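Local coordinates for protein peptide ABC transporter permease (Staphylococcus hominis, PDB 6EXS) that probably transports peptides across the cell membrane as a POT-family member of the major facilitator superfamily, and here binds a thioalcohol-conjugated dipeptide malodour precursor, at residues A[38-43]-A[57-62]; A[68-73]-A[120-125]. One frame throughout, in Å; residues are numbered along the deposited sequence.

Contact 1: residues A[38-43]-A[57-62]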
loop_
_atom_site.group_PDB
_atom_site.type_symbol
_atom_site.label_atom_id
_atom_site.label_comp_id
_atom_site.label_asym_id
_atom_site.label_seq_id
_atom_site.Cartn_x
_atom_site.Cartn_y
_atom_site.Cartn_z
ATOM N N MET A 38 1.191 7.276 13.301
ATOM C CA MET A 38 0.663 7.500 14.645
ATOM C C MET A 38 -0.208 6.359 15.131
ATOM O O MET A 38 -0.203 6.077 16.325
ATOM C CB MET A 38 -0.192 8.777 14.673
ATOM C CG MET A 38 0.577 10.056 14.437
ATOM S SD MET A 38 -0.477 11.492 14.768
ATOM C CE MET A 38 -0.191 11.701 16.467
ATOM N N LEU A 39 -1.007 5.749 14.229
ATOM C CA LEU A 39 -1.990 4.708 14.565
ATOM C C LEU A 39 -1.436 3.555 15.402
ATOM O O LEU A 39 -2.087 3.188 16.379
ATOM C CB LEU A 39 -2.727 4.169 13.325
ATOM C CG LEU A 39 -4.121 3.568 13.591
ATOM C CD1 LEU A 39 -5.145 4.646 13.938
ATOM C CD2 LEU A 39 -4.609 2.774 12.386
ATOM N N ILE A 40 -0.253 3.009 15.060
ATOM C CA ILE A 40 0.329 1.879 15.798
ATOM C C ILE A 40 0.585 2.242 17.271
ATOM O O ILE A 40 0.174 1.484 18.145
ATOM C CB ILE A 40 1.575 1.241 15.089
ATOM C CG1 ILE A 40 2.099 -0.024 15.845
ATOM C CG2 ILE A 40 2.714 2.254 14.803
ATOM C CD1 ILE A 40 1.189 -1.252 15.862
ATOM N N PHE A 41 1.182 3.416 17.544
ATOM C CA PHE A 41 1.468 3.878 18.904
ATOM C C PHE A 41 0.206 4.257 19.653
ATOM O O PHE A 41 0.054 3.856 20.804
ATOM C CB PHE A 41 2.501 5.005 18.900
ATOM C CG PHE A 41 3.719 4.610 18.109
ATOM C CD1 PHE A 41 4.548 3.585 18.548
ATOM C CD2 PHE A 41 3.988 5.200 16.877
ATOM C CE1 PHE A 41 5.636 3.176 17.784
ATOM C CE2 PHE A 41 5.089 4.806 16.127
ATOM C CZ PHE A 41 5.894 3.782 16.571
ATOM N N TYR A 42 -0.728 4.958 18.981
ATOM C CA TYR A 42 -2.019 5.336 19.549
ATOM C C TYR A 42 -2.792 4.096 20.044
ATOM O O TYR A 42 -3.393 4.151 21.106
ATOM C CB TYR A 42 -2.845 6.095 18.505
ATOM C CG TYR A 42 -4.248 6.439 18.946
ATOM C CD1 TYR A 42 -4.473 7.209 20.088
ATOM C CD2 TYR A 42 -5.354 6.045 18.197
ATOM C CE1 TYR A 42 -5.761 7.570 20.475
ATOM C CE2 TYR A 42 -6.649 6.404 18.572
ATOM C CZ TYR A 42 -6.848 7.166 19.716
ATOM O OH TYR A 42 -8.119 7.527 20.098
ATOM N N MET A 43 -2.744 2.975 19.293
ATOM C CA MET A 43 -3.413 1.728 19.667
ATOM C C MET A 43 -2.808 1.007 20.891
ATOM O O MET A 43 -3.557 0.705 21.827
ATOM C CB MET A 43 -3.496 0.775 18.470
ATOM C CG MET A 43 -4.465 1.239 17.414
ATOM S SD MET A 43 -4.777 -0.016 16.170
ATOM C CE MET A 43 -3.306 0.106 15.191
ATOM N N THR A 57 0.083 -7.283 20.114
ATOM C CA THR A 57 -0.099 -8.217 18.999
ATOM C C THR A 57 -1.345 -7.852 18.191
ATOM O O THR A 57 -1.262 -7.786 16.953
ATOM C CB THR A 57 -0.057 -9.673 19.499
ATOM O OG1 THR A 57 1.292 -9.972 19.860
ATOM C CG2 THR A 57 -0.528 -10.684 18.456
ATOM N N THR A 58 -2.476 -7.565 18.889
ATOM C CA THR A 58 -3.735 -7.154 18.247
ATOM C C THR A 58 -3.551 -5.843 17.473
ATOM O O THR A 58 -4.035 -5.751 16.350
ATOM C CB THR A 58 -4.886 -7.127 19.250
ATOM O OG1 THR A 58 -4.929 -8.391 19.901
ATOM C CG2 THR A 58 -6.233 -6.857 18.594
ATOM N N ALA A 59 -2.820 -4.864 18.051
ATOM C CA ALA A 59 -2.514 -3.571 17.422
ATOM C C ALA A 59 -1.690 -3.770 16.129
ATOM O O ALA A 59 -1.895 -3.052 15.148
ATOM C CB ALA A 59 -1.747 -2.686 18.402
ATOM N N MET A 60 -0.760 -4.755 16.149
ATOM C CA MET A 60 0.113 -5.148 15.045
ATOM C C MET A 60 -0.720 -5.791 13.932
ATOM O O MET A 60 -0.582 -5.419 12.773
ATOM C CB MET A 60 1.205 -6.118 15.543
ATOM C CG MET A 60 2.285 -5.462 16.406
ATOM S SD MET A 60 3.832 -6.415 16.480
ATOM C CE MET A 60 3.391 -7.704 17.583
ATOM N N SER A 61 -1.604 -6.731 14.297
ATOM C CA SER A 61 -2.537 -7.416 13.392
ATOM C C SER A 61 -3.452 -6.412 12.654
ATOM O O SER A 61 -3.542 -6.488 11.423
ATOM C CB SER A 61 -3.368 -8.445 14.156
ATOM O OG SER A 61 -4.279 -9.081 13.276
ATOM N N ILE A 62 -4.077 -5.446 13.403
ATOM C CA ILE A 62 -4.941 -4.377 12.867
ATOM C C ILE A 62 -4.234 -3.585 11.736
ATOM O O ILE A 62 -4.822 -3.405 10.673
ATOM C CB ILE A 62 -5.500 -3.459 13.998
ATOM C CG1 ILE A 62 -6.527 -4.227 14.879
ATOM C CG2 ILE A 62 -6.117 -2.161 13.428
ATOM C CD1 ILE A 62 -6.767 -3.694 16.310
#
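Met43 and Ala59 meet where two neighbouring helices run almost antiparallel, the axes of the two short segments 9.4 Å apart at closest approach and their directions 155° apart. Both residues present CB toward the partner helix, and Met43 CB lies 3.9 Å from Ala59 CB; the CA atoms of this pair are separated by 5.8 Å. The small methyl of Ala59 admits the longer side chains of the other helix beside it. The Met43 chain leaves the backbone extended, then bends at its last torsion (chi3 -77°), which brings CE to 3.5 Å from Ala59 O and leaves the sulfur against the next turn. There SD touches Ile62 CG2 at 3.7 Å, the two side chains lying askew to each other. Ile40 supplies the second arm of the contact. Because its CG1 branch extends opposite the backbone N (chi1 -176°), the terminal CD1 can reach the other helix, to within 3.6 Å of Ala59 O and 4.1 Å of Ala59 CB, with Met60 CG at the margin. The other branch, CG2, lies over one face of the Phe41 ring, toward its rim, within its own helix. Ala59 CB is thus touched by both Met43 and Ile40, and its carbonyl oxygen by Met43 CE and Ile40 CD1. The contact is buried and consists of van der Waals packing of aliphatic and thioether groups, in part against the Ala59 carbonyl. Met63, on the next turn of helix 56-72, extends the same apolar patch by touching both Ile40 and Met43, while Asn310 and Ile311 of helix 309-316 also touch Ile40. Helix 16-44, which also carries the pocket residue Tyr33, and helix 56-72 form an antiparallel transmembrane hairpin, as expected for the first two membrane-spanning helices of the major facilitator fold.

Contact 2: residues A[68-73]-A[120-125]. With OLC ((2R)-2,3-dihydroxypropyl (9Z)-octadec-9-enoate), chain C.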
loop_
_atom_site.group_PDB
_atom_site.type_symbol
_atom_site.label_atom_id
_atom_site.label_comp_id
_atom_site.label_asym_id
_atom_site.label_seq_id
_atom_site.Cartn_x
_atom_site.Cartn_y
_atom_site.Cartn_z
ATOM N N ALA A 68 -4.113 -4.391 4.090
ATOM C CA ALA A 68 -4.624 -5.401 3.155
ATOM C C ALA A 68 -5.993 -4.986 2.608
ATOM O O ALA A 68 -6.239 -5.152 1.410
ATOM C CB ALA A 68 -4.733 -6.754 3.851
ATOM N N LEU A 69 -6.873 -4.422 3.475
ATOM C CA LEU A 69 -8.223 -4.016 3.069
ATOM C C LEU A 69 -8.229 -2.807 2.165
ATOM O O LEU A 69 -9.035 -2.774 1.248
ATOM C CB LEU A 69 -9.176 -3.834 4.254
ATOM C CG LEU A 69 -9.661 -5.146 4.896
ATOM C CD1 LEU A 69 -10.214 -4.906 6.271
ATOM C CD2 LEU A 69 -10.696 -5.857 4.030
ATOM N N ILE A 70 -7.305 -1.851 2.373
ATOM C CA ILE A 70 -7.172 -0.667 1.517
ATOM C C ILE A 70 -6.876 -1.070 0.061
ATOM O O ILE A 70 -7.532 -0.567 -0.849
ATOM C CB ILE A 70 -6.146 0.354 2.098
ATOM C CG1 ILE A 70 -6.801 1.176 3.216
ATOM C CG2 ILE A 70 -5.557 1.272 0.994
ATOM C CD1 ILE A 70 -5.903 1.663 4.194
ATOM N N TYR A 71 -5.937 -2.020 -0.133
ATOM C CA TYR A 71 -5.516 -2.544 -1.432
ATOM C C TYR A 71 -6.566 -3.469 -2.058
ATOM O O TYR A 71 -6.749 -3.416 -3.274
ATOM C CB TYR A 71 -4.122 -3.202 -1.328
ATOM C CG TYR A 71 -3.015 -2.180 -1.149
ATOM C CD1 TYR A 71 -2.736 -1.639 0.102
ATOM C CD2 TYR A 71 -2.303 -1.695 -2.241
ATOM C CE1 TYR A 71 -1.779 -0.639 0.264
ATOM C CE2 TYR A 71 -1.332 -0.701 -2.090
ATOM C CZ TYR A 71 -1.071 -0.178 -0.831
ATOM O OH TYR A 71 -0.113 0.795 -0.650
ATOM N N MET A 72 -7.287 -4.282 -1.229
ATOM C CA MET A 72 -8.364 -5.192 -1.678
ATOM C C MET A 72 -9.585 -4.428 -2.184
ATOM O O MET A 72 -10.187 -4.835 -3.173
ATOM C CB MET A 72 -8.805 -6.133 -0.545
ATOM C CG MET A 72 -8.144 -7.485 -0.566
ATOM S SD MET A 72 -8.406 -8.349 0.999
ATOM C CE MET A 72 -7.007 -9.406 1.007
ATOM N N SER A 73 -9.952 -3.326 -1.513
ATOM C CA SER A 73 -11.110 -2.509 -1.886
ATOM C C SER A 73 -10.933 -1.695 -3.200
ATOM O O SER A 73 -11.924 -1.159 -3.701
ATOM C CB SER A 73 -11.521 -1.601 -0.734
ATOM O OG SER A 73 -10.527 -0.621 -0.492
ATOM N N PHE A 120 -14.397 4.063 6.907
ATOM C CA PHE A 120 -14.476 5.175 5.955
ATOM C C PHE A 120 -13.209 5.308 5.098
ATOM O O PHE A 120 -13.311 5.596 3.902
ATOM C CB PHE A 120 -14.815 6.493 6.677
ATOM C CG PHE A 120 -16.255 6.632 7.121
ATOM C CD1 PHE A 120 -17.274 6.814 6.193
ATOM C CD2 PHE A 120 -16.587 6.628 8.468
ATOM C CE1 PHE A 120 -18.602 6.948 6.602
ATOM C CE2 PHE A 120 -17.917 6.755 8.878
ATOM C CZ PHE A 120 -18.916 6.916 7.942
ATOM N N ILE A 121 -12.016 5.070 5.693
ATOM C CA ILE A 121 -10.766 5.152 4.935
ATOM C C ILE A 121 -10.622 3.926 4.008
ATOM O O ILE A 121 -10.221 4.122 2.859
ATOM C CB ILE A 121 -9.517 5.454 5.809
ATOM C CG1 ILE A 121 -9.618 6.904 6.376
ATOM C CG2 ILE A 121 -8.193 5.260 5.017
ATOM C CD1 ILE A 121 -8.785 7.209 7.658
ATOM N N ILE A 122 -11.021 2.701 4.445
ATOM C CA ILE A 122 -10.985 1.507 3.576
ATOM C C ILE A 122 -11.851 1.746 2.318
ATOM O O ILE A 122 -11.363 1.564 1.204
ATOM C CB ILE A 122 -11.341 0.173 4.305
ATOM C CG1 ILE A 122 -10.202 -0.264 5.241
ATOM C CG2 ILE A 122 -11.662 -0.958 3.285
ATOM C CD1 ILE A 122 -10.651 -1.094 6.418
ATOM N N ILE A 123 -13.104 2.210 2.515
ATOM C CA ILE A 123 -14.075 2.470 1.457
ATOM C C ILE A 123 -13.654 3.648 0.577
ATOM O O ILE A 123 -13.699 3.527 -0.651
ATOM C CB ILE A 123 -15.524 2.611 2.018
ATOM C CG1 ILE A 123 -15.974 1.265 2.643
ATOM C CG2 ILE A 123 -16.506 3.075 0.898
ATOM C CD1 ILE A 123 -17.370 1.194 3.071
ATOM N N GLY A 124 -13.262 4.757 1.205
ATOM C CA GLY A 124 -12.799 5.947 0.507
ATOM C C GLY A 124 -11.600 5.673 -0.377
ATOM O O GLY A 124 -11.615 6.056 -1.546
ATOM N N SER A 125 -10.557 4.983 0.167
ATOM C CA SER A 125 -9.322 4.615 -0.548
ATOM C C SER A 125 -9.580 3.669 -1.742
ATOM O O SER A 125 -9.001 3.861 -2.807
ATOM C CB SER A 125 -8.279 4.031 0.400
ATOM O OG SER A 125 -7.966 4.939 1.448
HETATM C C10 OLC C . -15.938 -1.394 -1.535
HETATM C C9 OLC C . -15.985 -2.262 -0.532
HETATM C C11 OLC C . -14.828 -0.444 -1.886
HETATM C C8 OLC C . -14.939 -2.518 0.515
HETATM C C24 OLC C . -14.312 -10.473 -6.158
HETATM C C12 OLC C . -15.263 0.650 -2.850
HETATM C C7 OLC C . -14.731 -4.005 0.805
HETATM C C6 OLC C . -13.275 -4.369 1.054
HETATM C C5 OLC C . -12.952 -5.856 0.979
HETATM C C4 OLC C . -13.160 -6.505 -0.381
HETATM C C3 OLC C . -12.341 -7.772 -0.568
HETATM C C2 OLC C . -12.899 -8.731 -1.617
HETATM C C21 OLC C . -14.419 -8.251 -4.960
HETATM C C1 OLC C . -13.015 -8.175 -3.008
HETATM C C22 OLC C . -13.791 -9.055 -6.076
HETATM O O19 OLC C . -12.331 -7.294 -3.457
HETATM O O25 OLC C . -13.817 -11.122 -7.325
HETATM O O23 OLC C . -14.069 -8.388 -7.306
HETATM O O20 OLC C . -13.982 -8.805 -3.695
HETATM O O HOH W 1 -7.503 1.226 -2.894
#
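Ile70 and Ile122 bring their CA atoms to 4.8 Å where helices 68-72 and 120-125, running in nearly the same direction (29° apart), approach with their axes 8.2 Å from one another. Ile122 carries the apolar side of this close crossing. Its CG1 and CD1 lie against Leu69, with CD1 3.8 Å from Leu69 CB, and the two side chains cross at a slant rather than running alongside. The second branch, CG2, packs 3.8 Å from Leu69 O. Ile70 meets Ile122 through the CG1 atoms, and its CG2 rests 3.9 Å from Ser125 CB, while Ile70 CD1 only loosely faces Ile121 CG2. Ser73 adds the polar link. With chi1 at 67°, its hydroxyl sits between its own backbone N and carbonyl carbon, directed at a cluster of main-chain oxygens: OG is 2.9 Å from Ile122 O and also within bonding distance of Leu69 O and Ile70 O, so its single proton has three candidate acceptors. Ser125 OG instead turns back into its own helix and bonds Ile121 O at 2.8 Å, tilted from the carbonyl plane and reaching it from the face opposite Ser125 N. The acyl chain of a monoolein molecule runs along one side, its C5 touching Leu69 CD2 and its C11 lying close to Ser73 CB. Tyr66, just before this segment on helix 56-72, continues the packing on Ile121 and Ile122. The close approach of the helices thus brings the Ser73 hydroxyl to main-chain oxygens of both, whereas Ser125 OG is spent within its own helix; a water adds a bond of 2.7 Å to Ile70 O and a weak one to Ser125 O, bridging the segments, and branched aliphatic groups pack around this polar core.

Overall arrangement
Contacts 1 and 2 lie in series along the chain and share helix 56-72, which gives its N-terminal part to contact 1 and its C-terminal end to contact 2. Their centres are 17 Å apart and their nearest atoms about 7 Å, so they do not touch. Helix 56-72 thereby joins helix 16-44, nearly antiparallel to it where they meet in contact 1, with helix 110-137, nearly parallel where they meet in contact 2; helix 74-106 makes the intervening passage. All belong to the N-terminal half of the transporter. The bound peptide conjugate lies about 9 Å from the side chain of Ile40 and about 10 Å from that of Ile70, placing both contacts in the helix packing beyond the ligand pocket.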